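Local coordinates for protein nucleoside-diphosphate sugar epimerase (SulA family) (Corynebacterium glutamicum, PDB 3OH8) that probably acts as a nucleoside-diphosphate sugar epimerase of the NAD-dependent epimerase/dehydratase family, built on a Rossmann-type fold, at residues A[302-307]-A[343-348]; A[336-341]-A[363-368]; A[196-201]-A[234-239]; A[238-243]-A[295-300]. All blocks are in the same frame, centred on the assembly; numbering follows the deposited sequence.

Contact 1: A[302-307]-A[343-348]; sequences IRTGVA and DDLTDI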
loop_
_atom_site.group_PDB
_atom_site.type_symbol
_atom_site.label_atom_id
_atom_site.label_comp_id
_atom_site.label_asym_id
_atom_site.label_seq_id
_atom_site.Cartn_x
_atom_site.Cartn_y
_atom_site.Cartn_z
ATOM N N ILE A 302 -13.928 -6.174 6.300
ATOM C CA ILE A 302 -13.363 -4.900 5.863
ATOM C C ILE A 302 -14.201 -4.404 4.687
ATOM O O ILE A 302 -13.946 -4.757 3.540
ATOM C CB ILE A 302 -11.881 -5.063 5.464
ATOM C CG1 ILE A 302 -11.100 -5.717 6.609
ATOM C CG2 ILE A 302 -11.256 -3.721 5.099
ATOM C CD1 ILE A 302 -11.314 -5.051 7.976
ATOM N N ARG A 303 -15.234 -3.619 4.994
ATOM C CA ARG A 303 -16.093 -3.071 3.960
ATOM C C ARG A 303 -15.354 -1.935 3.267
ATOM O O ARG A 303 -15.361 -0.800 3.730
ATOM C CB ARG A 303 -17.425 -2.591 4.564
ATOM C CG ARG A 303 -18.184 -3.709 5.279
ATOM C CD ARG A 303 -19.556 -3.247 5.823
ATOM N NE ARG A 303 -20.272 -4.365 6.432
ATOM C CZ ARG A 303 -21.264 -4.237 7.309
ATOM N NH1 ARG A 303 -21.676 -3.032 7.702
ATOM N NH2 ARG A 303 -21.836 -5.323 7.800
ATOM N N THR A 304 -14.712 -2.258 2.152
ATOM C CA THR A 304 -13.842 -1.319 1.465
ATOM C C THR A 304 -14.575 -0.392 0.503
ATOM O O THR A 304 -15.503 -0.805 -0.205
ATOM C CB THR A 304 -12.794 -2.065 0.637
ATOM O OG1 THR A 304 -12.218 -3.105 1.437
ATOM C CG2 THR A 304 -11.708 -1.094 0.192
ATOM N N GLY A 305 -14.136 0.858 0.477
ATOM C CA GLY A 305 -14.560 1.800 -0.541
ATOM C C GLY A 305 -13.754 1.521 -1.789
ATOM O O GLY A 305 -13.162 0.454 -1.917
ATOM N N VAL A 306 -13.730 2.480 -2.702
ATOM C CA VAL A 306 -12.936 2.366 -3.905
ATOM C C VAL A 306 -11.488 2.708 -3.566
ATOM O O VAL A 306 -11.178 3.828 -3.178
ATOM C CB VAL A 306 -13.434 3.333 -4.995
ATOM C CG1 VAL A 306 -12.460 3.342 -6.181
ATOM C CG2 VAL A 306 -14.842 2.951 -5.431
ATOM N N ALA A 307 -10.612 1.725 -3.701
ATOM C CA ALA A 307 -9.215 1.903 -3.352
ATOM C C ALA A 307 -8.496 2.700 -4.428
ATOM O O ALA A 307 -8.589 2.393 -5.621
ATOM C CB ALA A 307 -8.556 0.551 -3.141
ATOM N N ASP A 343 -2.892 2.988 0.695
ATOM C CA ASP A 343 -2.079 2.806 1.891
ATOM C C ASP A 343 -2.951 2.764 3.141
ATOM O O ASP A 343 -2.686 1.997 4.071
ATOM C CB ASP A 343 -1.017 3.895 2.016
ATOM C CG ASP A 343 0.058 3.786 0.958
ATOM O OD1 ASP A 343 0.525 2.659 0.694
ATOM O OD2 ASP A 343 0.437 4.836 0.389
ATOM N N ASP A 344 -3.999 3.582 3.173
ATOM C CA ASP A 344 -4.907 3.532 4.313
ATOM C C ASP A 344 -5.652 2.204 4.398
ATOM O O ASP A 344 -5.936 1.726 5.498
ATOM C CB ASP A 344 -5.873 4.710 4.315
ATOM C CG ASP A 344 -5.223 5.969 4.870
ATOM O OD1 ASP A 344 -4.645 5.882 5.975
ATOM O OD2 ASP A 344 -5.275 7.028 4.209
ATOM N N LEU A 345 -5.950 1.608 3.243
ATOM C CA LEU A 345 -6.645 0.329 3.219
ATOM C C LEU A 345 -5.755 -0.783 3.782
ATOM O O LEU A 345 -6.191 -1.534 4.664
ATOM C CB LEU A 345 -7.132 -0.014 1.811
ATOM C CG LEU A 345 -7.831 -1.373 1.638
ATOM C CD1 LEU A 345 -9.033 -1.477 2.558
ATOM C CD2 LEU A 345 -8.269 -1.579 0.180
ATOM N N THR A 346 -4.511 -0.883 3.302
ATOM C CA THR A 346 -3.606 -1.872 3.880
ATOM C C THR A 346 -3.342 -1.605 5.373
ATOM O O THR A 346 -3.292 -2.552 6.161
ATOM C CB THR A 346 -2.285 -2.058 3.073
ATOM O OG1 THR A 346 -1.526 -0.844 3.072
ATOM C CG2 THR A 346 -2.600 -2.454 1.625
ATOM N N ASP A 347 -3.184 -0.335 5.764
ATOM C CA ASP A 347 -3.059 -0.002 7.191
ATOM C C ASP A 347 -4.195 -0.633 7.989
ATOM O O ASP A 347 -3.988 -1.174 9.080
ATOM C CB ASP A 347 -3.064 1.509 7.421
ATOM C CG ASP A 347 -1.708 2.156 7.149
ATOM O OD1 ASP A 347 -0.758 1.451 6.733
ATOM O OD2 ASP A 347 -1.599 3.381 7.351
ATOM N N ILE A 348 -5.409 -0.544 7.444
ATOM C CA ILE A 348 -6.586 -1.061 8.143
ATOM C C ILE A 348 -6.532 -2.581 8.234
ATOM O O ILE A 348 -6.814 -3.153 9.285
ATOM C CB ILE A 348 -7.886 -0.549 7.488
ATOM C CG1 ILE A 348 -8.037 0.950 7.790
ATOM C CG2 ILE A 348 -9.090 -1.297 8.018
ATOM C CD1 ILE A 348 -9.033 1.683 6.882
#
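Leu345 meets Ile302, Thr304 and Ala307 with no ring or other flat group between them; the flat groups lie on the outer sides of the pair. The guanidinium of Arg303 belongs to the opposite side of the strand, where it makes a cation-pi contact with Phe257 and a salt bridge to Glu286. Across the helix, the carboxylates of Asp344 and Asp347 are held by Arg428, Tyr429 and Gln166.

What remains between strand and helix is almost wholly aliphatic. With CG anti to the backbone N (chi1 177°), Leu345 spreads both methyls over the strand. Leu345 CD2 lies 3.5 Å from Thr304 CG2, closer than usual for two carbons, and Leu345 CD1 is 3.6 Å from that same methyl, so the fork of the leucine straddles the tip of Thr304; the two side chains run at about a right angle. Each branch then has a second neighbour: Leu345 CD1 lies 4.1 Å from Ile302 CG2, and Leu345 CD2 is 4.0 Å from Ala307 CB. One helical turn on, Ile348 CG2 comes within 4.4 Å of Ile302 CD1.

Strand 302-304 and helix 343-348 run nearly antiparallel, at 171°, with their axes 10.5 Å apart. A helix laid back along a strand of a mostly parallel sheet is the layering of a Rossmann-type alpha/beta fold, and helix 342-354 here connects strands 336-341 and 360-364, both parallel to strand 298-308.

Contact 2: A[336-341]-A[363-368]; sequences WFSWIA and NAVAPN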
loop_
_atom_site.group_PDB
_atom_site.type_symbol
_atom_site.label_atom_id
_atom_site.label_comp_id
_atom_site.label_asym_id
_atom_site.label_seq_id
_atom_site.Cartn_x
_atom_site.Cartn_y
_atom_site.Cartn_z
ATOM N N TRP A 336 -22.254 10.285 -4.254
ATOM C CA TRP A 336 -21.176 10.244 -3.267
ATOM C C TRP A 336 -20.179 9.144 -3.596
ATOM O O TRP A 336 -20.538 7.973 -3.719
ATOM C CB TRP A 336 -21.728 10.048 -1.848
ATOM C CG TRP A 336 -22.429 11.244 -1.263
ATOM C CD1 TRP A 336 -23.782 11.444 -1.173
ATOM C CD2 TRP A 336 -21.816 12.397 -0.675
ATOM N NE1 TRP A 336 -24.042 12.643 -0.560
ATOM C CE2 TRP A 336 -22.858 13.255 -0.255
ATOM C CE3 TRP A 336 -20.491 12.794 -0.474
ATOM C CZ2 TRP A 336 -22.614 14.479 0.364
ATOM C CZ3 TRP A 336 -20.250 14.017 0.139
ATOM C CH2 TRP A 336 -21.305 14.843 0.552
ATOM N N PHE A 337 -18.920 9.542 -3.739
ATOM C CA PHE A 337 -17.841 8.641 -4.098
ATOM C C PHE A 337 -17.140 8.211 -2.809
ATOM O O PHE A 337 -16.514 9.019 -2.138
ATOM C CB PHE A 337 -16.865 9.362 -5.040
ATOM C CG PHE A 337 -15.735 8.506 -5.526
ATOM C CD1 PHE A 337 -15.981 7.308 -6.167
ATOM C CD2 PHE A 337 -14.417 8.914 -5.355
ATOM C CE1 PHE A 337 -14.938 6.520 -6.621
ATOM C CE2 PHE A 337 -13.368 8.134 -5.806
ATOM C CZ PHE A 337 -13.626 6.933 -6.441
ATOM N N SER A 338 -17.286 6.938 -2.465
ATOM C CA SER A 338 -16.726 6.384 -1.236
ATOM C C SER A 338 -15.350 5.766 -1.540
ATOM O O SER A 338 -15.252 4.689 -2.149
ATOM C CB SER A 338 -17.698 5.346 -0.670
ATOM O OG SER A 338 -17.138 4.623 0.404
ATOM N N TRP A 339 -14.293 6.470 -1.134
ATOM C CA TRP A 339 -12.930 6.166 -1.580
ATOM C C TRP A 339 -12.008 5.960 -0.390
ATOM O O TRP A 339 -12.293 6.424 0.705
ATOM C CB TRP A 339 -12.376 7.328 -2.402
ATOM C CG TRP A 339 -12.208 8.562 -1.575
ATOM C CD1 TRP A 339 -13.162 9.499 -1.306
ATOM C CD2 TRP A 339 -11.023 8.989 -0.884
ATOM N NE1 TRP A 339 -12.648 10.481 -0.488
ATOM C CE2 TRP A 339 -11.331 10.196 -0.219
ATOM C CE3 TRP A 339 -9.730 8.468 -0.759
ATOM C CZ2 TRP A 339 -10.397 10.893 0.562
ATOM C CZ3 TRP A 339 -8.795 9.162 0.014
ATOM C CH2 TRP A 339 -9.137 10.362 0.660
ATOM N N ILE A 340 -10.893 5.274 -0.622
ATOM C CA ILE A 340 -9.827 5.198 0.373
ATOM C C ILE A 340 -8.468 5.082 -0.338
ATOM O O ILE A 340 -8.354 4.425 -1.373
ATOM C CB ILE A 340 -10.046 4.007 1.345
ATOM C CG1 ILE A 340 -8.975 4.024 2.450
ATOM C CG2 ILE A 340 -10.078 2.671 0.567
ATOM C CD1 ILE A 340 -9.248 3.076 3.616
ATOM N N ALA A 341 -7.452 5.751 0.191
ATOM C CA ALA A 341 -6.107 5.657 -0.387
ATOM C C ALA A 341 -5.628 4.244 -0.145
ATOM O O ALA A 341 -5.927 3.657 0.900
ATOM C CB ALA A 341 -5.175 6.672 0.266
ATOM N N ASN A 363 -15.913 -0.083 8.274
ATOM C CA ASN A 363 -15.914 0.693 7.037
ATOM C C ASN A 363 -14.486 1.150 6.739
ATOM O O ASN A 363 -13.943 2.004 7.446
ATOM C CB ASN A 363 -16.843 1.910 7.127
ATOM C CG ASN A 363 -18.328 1.535 7.088
ATOM O OD1 ASN A 363 -19.197 2.364 7.384
ATOM N ND2 ASN A 363 -18.623 0.305 6.708
ATOM N N ALA A 364 -13.863 0.574 5.716
ATOM C CA ALA A 364 -12.513 1.004 5.345
ATOM C C ALA A 364 -12.636 2.037 4.246
ATOM O O ALA A 364 -12.546 1.717 3.064
ATOM C CB ALA A 364 -11.667 -0.171 4.892
ATOM N N VAL A 365 -12.888 3.272 4.659
ATOM C CA VAL A 365 -13.094 4.394 3.761
ATOM C C VAL A 365 -12.428 5.587 4.419
ATOM O O VAL A 365 -12.331 5.648 5.639
ATOM C CB VAL A 365 -14.609 4.712 3.588
ATOM C CG1 VAL A 365 -15.365 3.487 3.040
ATOM C CG2 VAL A 365 -15.213 5.182 4.921
ATOM N N ALA A 366 -11.946 6.527 3.619
ATOM C CA ALA A 366 -11.421 7.765 4.178
ATOM C C ALA A 366 -12.550 8.516 4.880
ATOM O O ALA A 366 -13.711 8.348 4.529
ATOM C CB ALA A 366 -10.791 8.625 3.073
ATOM N N PRO A 367 -12.208 9.327 5.895
ATOM C CA PRO A 367 -13.178 10.137 6.643
ATOM C C PRO A 367 -14.020 11.047 5.737
ATOM O O PRO A 367 -15.117 11.423 6.137
ATOM C CB PRO A 367 -12.297 11.007 7.545
ATOM C CG PRO A 367 -11.010 10.262 7.689
ATOM C CD PRO A 367 -10.834 9.442 6.433
ATOM N N ASN A 368 -13.521 11.384 4.546
ATOM C CA ASN A 368 -14.164 12.396 3.700
ATOM C C ASN A 368 -14.588 11.933 2.303
ATOM O O ASN A 368 -13.875 12.176 1.324
ATOM C CB ASN A 368 -13.245 13.622 3.560
ATOM C CG ASN A 368 -13.021 14.334 4.879
ATOM O OD1 ASN A 368 -13.968 14.782 5.530
ATOM N ND2 ASN A 368 -11.771 14.423 5.291
HETATM O O HOH W 1 -14.419 8.152 1.578
#
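Trp339 NE1 donates to Asn368 O over 2.8 Å, the shortest polar bond between the two segments. It is somewhat bent (148° at the hydrogen): the nitrogen stands 41° above the carbonyl plane, and the oxygen itself is tilted out of the indole plane. Beside this bond, Ala366 CB sits over one face of the six-membered ring of Trp339, 3.4 Å from its centroid, in a CH-pi contact, while Phe337 O lies in plane at the ring edge.

The backbone of Trp339 grips the same loop. Trp339 O accepts from Ala366 N at 2.9 Å, in the carbonyl plane, and a water that accepts from Trp339 N donates to Ala366 O at 3.0 Å. The indole reaches the loop because CG lies between backbone N and carbonyl carbon (chi1 65°).

Toward strand 360-364 the contact turns apolar: Ile340 CD1 lies 4.2 Å from Ala364 CB. Separately, Ser338 OG rests against Val365 CG1 at 3.4 Å while hydrogen-bonded to Thr415 OG1.

One tryptophan thus meets the segment after strand 360-364 by main chain, ring face and ring nitrogen at once, and the buried Trp339 NE1 has an acceptor.

Contact 3: A[196-201]-A[234-239]; sequences SDLLDG and KFLAEL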
loop_
_atom_site.group_PDB
_atom_site.type_symbol
_atom_site.label_atom_id
_atom_site.label_comp_id
_atom_site.label_asym_id
_atom_site.label_seq_id
_atom_site.Cartn_x
_atom_site.Cartn_y
_atom_site.Cartn_z
ATOM N N SER A 196 -7.031 -29.558 3.793
ATOM C CA SER A 196 -7.257 -29.617 5.244
ATOM C C SER A 196 -6.190 -28.886 6.035
ATOM O O SER A 196 -6.454 -28.388 7.129
ATOM C CB SER A 196 -7.293 -31.069 5.732
ATOM O OG SER A 196 -8.408 -31.747 5.194
ATOM N N ASP A 197 -4.985 -28.849 5.483
ATOM C CA ASP A 197 -3.829 -28.315 6.191
ATOM C C ASP A 197 -3.412 -26.940 5.656
ATOM O O ASP A 197 -2.285 -26.483 5.888
ATOM C CB ASP A 197 -2.654 -29.298 6.080
ATOM C CG ASP A 197 -2.121 -29.429 4.647
ATOM O OD1 ASP A 197 -2.779 -28.944 3.701
ATOM O OD2 ASP A 197 -1.035 -30.016 4.467
ATOM N N LEU A 198 -4.317 -26.286 4.934
ATOM C CA LEU A 198 -3.998 -25.023 4.267
ATOM C C LEU A 198 -3.526 -23.948 5.244
ATOM O O LEU A 198 -2.660 -23.125 4.921
ATOM C CB LEU A 198 -5.224 -24.512 3.494
ATOM C CG LEU A 198 -4.889 -23.476 2.415
ATOM C CD1 LEU A 198 -3.909 -24.058 1.406
ATOM C CD2 LEU A 198 -6.147 -22.972 1.715
ATOM N N LEU A 199 -4.086 -23.956 6.448
ATOM C CA LEU A 199 -3.823 -22.873 7.393
ATOM C C LEU A 199 -2.810 -23.241 8.470
ATOM O O LEU A 199 -2.569 -22.463 9.400
ATOM C CB LEU A 199 -5.132 -22.390 8.035
ATOM C CG LEU A 199 -6.259 -22.021 7.069
ATOM C CD1 LEU A 199 -7.505 -21.554 7.841
ATOM C CD2 LEU A 199 -5.818 -20.946 6.080
ATOM N N ASP A 200 -2.173 -24.398 8.335
ATOM C CA ASP A 200 -1.216 -24.811 9.363
ATOM C C ASP A 200 -0.133 -23.759 9.554
ATOM O O ASP A 200 0.408 -23.209 8.585
ATOM C CB ASP A 200 -0.567 -26.163 9.035
ATOM C CG ASP A 200 -1.548 -27.334 9.095
ATOM O OD1 ASP A 200 -2.732 -27.153 9.471
ATOM O OD2 ASP A 200 -1.107 -28.450 8.757
ATOM N N GLY A 201 0.195 -23.488 10.809
ATOM C CA GLY A 201 1.247 -22.536 11.118
ATOM C C GLY A 201 0.792 -21.078 11.145
ATOM O O GLY A 201 1.548 -20.195 11.546
ATOM N N LYS A 234 -16.712 -19.649 2.931
ATOM C CA LYS A 234 -17.216 -20.562 3.942
ATOM C C LYS A 234 -16.224 -21.683 4.227
ATOM O O LYS A 234 -15.994 -22.047 5.388
ATOM C CB LYS A 234 -18.560 -21.155 3.507
ATOM C CG LYS A 234 -19.241 -21.989 4.572
ATOM C CD LYS A 234 -20.532 -22.594 4.030
ATOM C CE LYS A 234 -21.137 -23.581 5.010
ATOM N NZ LYS A 234 -22.358 -24.222 4.443
ATOM N N PHE A 235 -15.648 -22.245 3.170
ATOM C CA PHE A 235 -14.715 -23.348 3.337
ATOM C C PHE A 235 -13.486 -22.877 4.104
ATOM O O PHE A 235 -12.963 -23.585 4.962
ATOM C CB PHE A 235 -14.362 -23.979 1.983
ATOM C CG PHE A 235 -15.563 -24.553 1.251
ATOM C CD1 PHE A 235 -16.727 -24.861 1.942
ATOM C CD2 PHE A 235 -15.527 -24.777 -0.120
ATOM C CE1 PHE A 235 -17.837 -25.393 1.281
ATOM C CE2 PHE A 235 -16.624 -25.310 -0.788
ATOM C CZ PHE A 235 -17.783 -25.615 -0.084
ATOM N N LEU A 236 -13.043 -21.661 3.821
ATOM C CA LEU A 236 -11.910 -21.099 4.556
ATOM C C LEU A 236 -12.304 -20.881 6.029
ATOM O O LEU A 236 -11.536 -21.174 6.947
ATOM C CB LEU A 236 -11.473 -19.776 3.925
ATOM C CG LEU A 236 -10.198 -19.639 3.076
ATOM C CD1 LEU A 236 -9.261 -20.867 3.106
ATOM C CD2 LEU A 236 -10.571 -19.264 1.681
ATOM N N ALA A 237 -13.501 -20.354 6.250
ATOM C CA ALA A 237 -13.977 -20.118 7.615
ATOM C C ALA A 237 -14.009 -21.417 8.416
ATOM O O ALA A 237 -13.674 -21.437 9.601
ATOM C CB ALA A 237 -15.343 -19.454 7.605
ATOM N N GLU A 238 -14.391 -22.506 7.763
ATOM C CA GLU A 238 -14.388 -23.804 8.425
ATOM C C GLU A 238 -12.987 -24.207 8.844
ATOM O O GLU A 238 -12.791 -24.721 9.944
ATOM C CB GLU A 238 -15.023 -24.876 7.526
ATOM C CG GLU A 238 -16.523 -24.655 7.349
ATOM C CD GLU A 238 -17.173 -25.608 6.363
ATOM O OE1 GLU A 238 -16.456 -26.408 5.731
ATOM O OE2 GLU A 238 -18.409 -25.543 6.213
ATOM N N LEU A 239 -12.008 -23.983 7.969
ATOM C CA LEU A 239 -10.632 -24.299 8.315
ATOM C C LEU A 239 -10.184 -23.440 9.491
ATOM O O LEU A 239 -9.470 -23.909 10.377
ATOM C CB LEU A 239 -9.703 -24.112 7.115
ATOM C CG LEU A 239 -9.903 -25.082 5.947
ATOM C CD1 LEU A 239 -8.923 -24.763 4.818
ATOM C CD2 LEU A 239 -9.760 -26.539 6.403
#
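Leu239 of helix 222-242 faces the 196-201 loop along its whole length. At its root, Leu239 CB lies 3.4 Å from Leu199 CD1, tighter than usual for two carbons, and about 4.0 Å from Leu199 CG, the two side chains slanting across one another. CG is anti to the carbonyl carbon (chi1 -67°), and from it the two methyls part along the loop: Leu239 CD1 comes 3.9 Å from Leu198 CB, and Leu239 CD2 lies 3.9 Å from Ser196 O and nearly as close to Ser196 CA. One side chain therefore touches three loop residues, ending against the backbone of the first.

A turn earlier in the helix, Leu236 completes the contact. Leu236 CD1 meets Leu198 CD2 at 4.0 Å, and the carbonyl oxygen of Leu236 lies near Leu199 CD1, so that one methyl of Leu199 is set against the helix backbone as well as against Leu239.

Leu198 and Leu199 are the two central residues of a type I beta turn from Asp197 to Asp200, closed by Asp200 N donating to Asp197 O at 3.2 Å. The turn directs both leucines to the helix while the aspartates stay exposed; Arg187 of strand 187-188 bonds to the carbonyl oxygens of both Leu198 and Asp200. Leu177 and Leu205 of the sheet, with Trp189, extend the apolar cluster.

The contact is plain packing over one face of the Rossmann-type sheet, where the loop leading into strand 204-207 lays its leucines between strands 173-178 and 204-207 and helix 222-242.

Contact 4: A[238-243]-A[295-300]; sequences ELVAES and AGKRVA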
loop_
_atom_site.group_PDB
_atom_site.type_symbol
_atom_site.label_atom_id
_atom_site.label_comp_id
_atom_site.label_asym_id
_atom_site.label_seq_id
_atom_site.Cartn_x
_atom_site.Cartn_y
_atom_site.Cartn_z
ATOM N N GLU A 238 -14.391 -22.506 7.763
ATOM C CA GLU A 238 -14.388 -23.804 8.425
ATOM C C GLU A 238 -12.987 -24.207 8.844
ATOM O O GLU A 238 -12.791 -24.721 9.944
ATOM C CB GLU A 238 -15.023 -24.876 7.526
ATOM C CG GLU A 238 -16.523 -24.655 7.349
ATOM C CD GLU A 238 -17.173 -25.608 6.363
ATOM O OE1 GLU A 238 -16.456 -26.408 5.731
ATOM O OE2 GLU A 238 -18.409 -25.543 6.213
ATOM N N LEU A 239 -12.008 -23.983 7.969
ATOM C CA LEU A 239 -10.632 -24.299 8.315
ATOM C C LEU A 239 -10.184 -23.440 9.491
ATOM O O LEU A 239 -9.470 -23.909 10.377
ATOM C CB LEU A 239 -9.703 -24.112 7.115
ATOM C CG LEU A 239 -9.903 -25.082 5.947
ATOM C CD1 LEU A 239 -8.923 -24.763 4.818
ATOM C CD2 LEU A 239 -9.760 -26.539 6.403
ATOM N N VAL A 240 -10.612 -22.182 9.506
ATOM C CA VAL A 240 -10.282 -21.314 10.623
ATOM C C VAL A 240 -10.891 -21.914 11.891
ATOM O O VAL A 240 -10.225 -22.038 12.917
ATOM C CB VAL A 240 -10.786 -19.869 10.406
ATOM C CG1 VAL A 240 -10.627 -19.054 11.680
ATOM C CG2 VAL A 240 -10.035 -19.213 9.260
ATOM N N ALA A 241 -12.156 -22.304 11.802
ATOM C CA ALA A 241 -12.838 -22.921 12.931
ATOM C C ALA A 241 -12.054 -24.128 13.444
ATOM O O ALA A 241 -11.908 -24.311 14.647
ATOM C CB ALA A 241 -14.242 -23.340 12.528
ATOM N N GLU A 242 -11.533 -24.938 12.528
ATOM C CA GLU A 242 -10.898 -26.197 12.912
ATOM C C GLU A 242 -9.481 -26.029 13.446
ATOM O O GLU A 242 -8.943 -26.935 14.085
ATOM C CB GLU A 242 -10.915 -27.176 11.733
ATOM C CG GLU A 242 -12.324 -27.466 11.231
ATOM C CD GLU A 242 -12.353 -28.034 9.814
ATOM O OE1 GLU A 242 -11.289 -28.478 9.313
ATOM O OE2 GLU A 242 -13.447 -28.031 9.206
ATOM N N SER A 243 -8.874 -24.875 13.184
ATOM C CA SER A 243 -7.485 -24.644 13.576
ATOM C C SER A 243 -7.396 -24.212 15.034
ATOM O O SER A 243 -8.207 -23.422 15.502
ATOM C CB SER A 243 -6.851 -23.582 12.678
ATOM O OG SER A 243 -5.573 -23.198 13.158
ATOM N N ALA A 295 -17.132 -20.595 16.102
ATOM C CA ALA A 295 -16.130 -21.358 16.836
ATOM C C ALA A 295 -15.352 -20.464 17.787
ATOM O O ALA A 295 -14.315 -20.872 18.320
ATOM C CB ALA A 295 -15.179 -22.072 15.881
ATOM N N GLY A 296 -15.845 -19.246 17.990
ATOM C CA GLY A 296 -15.230 -18.329 18.938
ATOM C C GLY A 296 -14.020 -17.553 18.436
ATOM O O GLY A 296 -13.347 -16.883 19.224
ATOM N N LYS A 297 -13.725 -17.638 17.140
ATOM C CA LYS A 297 -12.583 -16.892 16.590
ATOM C C LYS A 297 -12.958 -15.444 16.322
ATOM O O LYS A 297 -14.133 -15.121 16.149
ATOM C CB LYS A 297 -12.057 -17.531 15.298
ATOM C CG LYS A 297 -11.091 -18.679 15.543
ATOM C CD LYS A 297 -11.820 -19.981 15.781
ATOM C CE LYS A 297 -10.929 -20.981 16.508
ATOM N NZ LYS A 297 -9.741 -21.347 15.710
ATOM N N ARG A 298 -11.957 -14.569 16.273
ATOM C CA ARG A 298 -12.227 -13.166 15.982
ATOM C C ARG A 298 -12.434 -12.972 14.476
ATOM O O ARG A 298 -11.596 -13.381 13.678
ATOM C CB ARG A 298 -11.092 -12.273 16.504
ATOM C CG ARG A 298 -11.367 -10.773 16.350
ATOM C CD ARG A 298 -10.378 -9.918 17.148
ATOM N NE ARG A 298 -8.981 -10.147 16.777
ATOM C CZ ARG A 298 -8.344 -9.509 15.801
ATOM N NH1 ARG A 298 -8.969 -8.587 15.068
ATOM N NH2 ARG A 298 -7.073 -9.795 15.554
ATOM N N VAL A 299 -13.554 -12.362 14.091
ATOM C CA VAL A 299 -13.828 -12.097 12.680
ATOM C C VAL A 299 -14.120 -10.618 12.464
ATOM O O VAL A 299 -14.879 -10.015 13.232
ATOM C CB VAL A 299 -15.054 -12.921 12.181
ATOM C CG1 VAL A 299 -15.323 -12.666 10.699
ATOM C CG2 VAL A 299 -14.837 -14.399 12.444
ATOM N N ALA A 300 -13.503 -10.028 11.440
ATOM C CA ALA A 300 -13.880 -8.684 10.994
ATOM C C ALA A 300 -14.115 -8.671 9.490
ATOM O O ALA A 300 -13.519 -9.457 8.749
ATOM C CB ALA A 300 -12.821 -7.667 11.363
#
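Lys297 forms the tight part of this contact, driving its ammonium group against the C-terminal end of helix 222-242. Lys297 NZ bonds to Ser243 O at 2.6 Å, nearly in line with the C=O bond (160°), and to Val240 O at 2.9 Å, tilted from the carbonyl plane. Cys246 O is its third acceptor, so three main-chain carbonyls surround one charge, a placement the negative end of the helix dipole would probably favour. Val240 O also takes Ser243 N, from the face opposite Lys297 NZ. Bends at chi2 (84°) and chi4 (-63°) curl the lysine chain into this position, and on the way Lys297 CG passes 3.9 Å from Val240 CG1, the two side chains pointing in opposite directions.

The solvent side is much thinner. There, Ala241 CB touches Ala295 CB at 3.7 Å, with Ala295 and Gly296 both exposed. Gly296, at positive phi, is the C' residue of a Schellman motif that ends helix 290-294 and turns the chain toward Lys297.

The contact thus lies where two helices finish side by side: Val240 also packs on Ala292 of helix 290-294, and immediately beyond Lys297 strand 298-308 enters the sheet next to strand 248-254.

Overall arrangement
Along the chain, contact 3 is followed by contact 4, then by the interlaced contacts 1 and 2, whose segments alternate. Contacts 3 and 4 have centres 9 Å apart and share helix 222-242, including Glu238 and Leu239; they touch where Leu199 reaches Val240. Contacts 1 and 2 are also neighbours, 8 Å between centres, joined by pairing of strand 298-308 with strands 336-341 and 360-364 and by packing of Ile348 on Ile340. Strand 298-308 connects the two groups: it starts in contact 4 and continues into contact 1, about 22 Å away centre to centre. All four lie on or beside one mostly parallel, Rossmann-type sheet, two at its strands 298-308, 336-341 and 360-364 and two around helix 222-242.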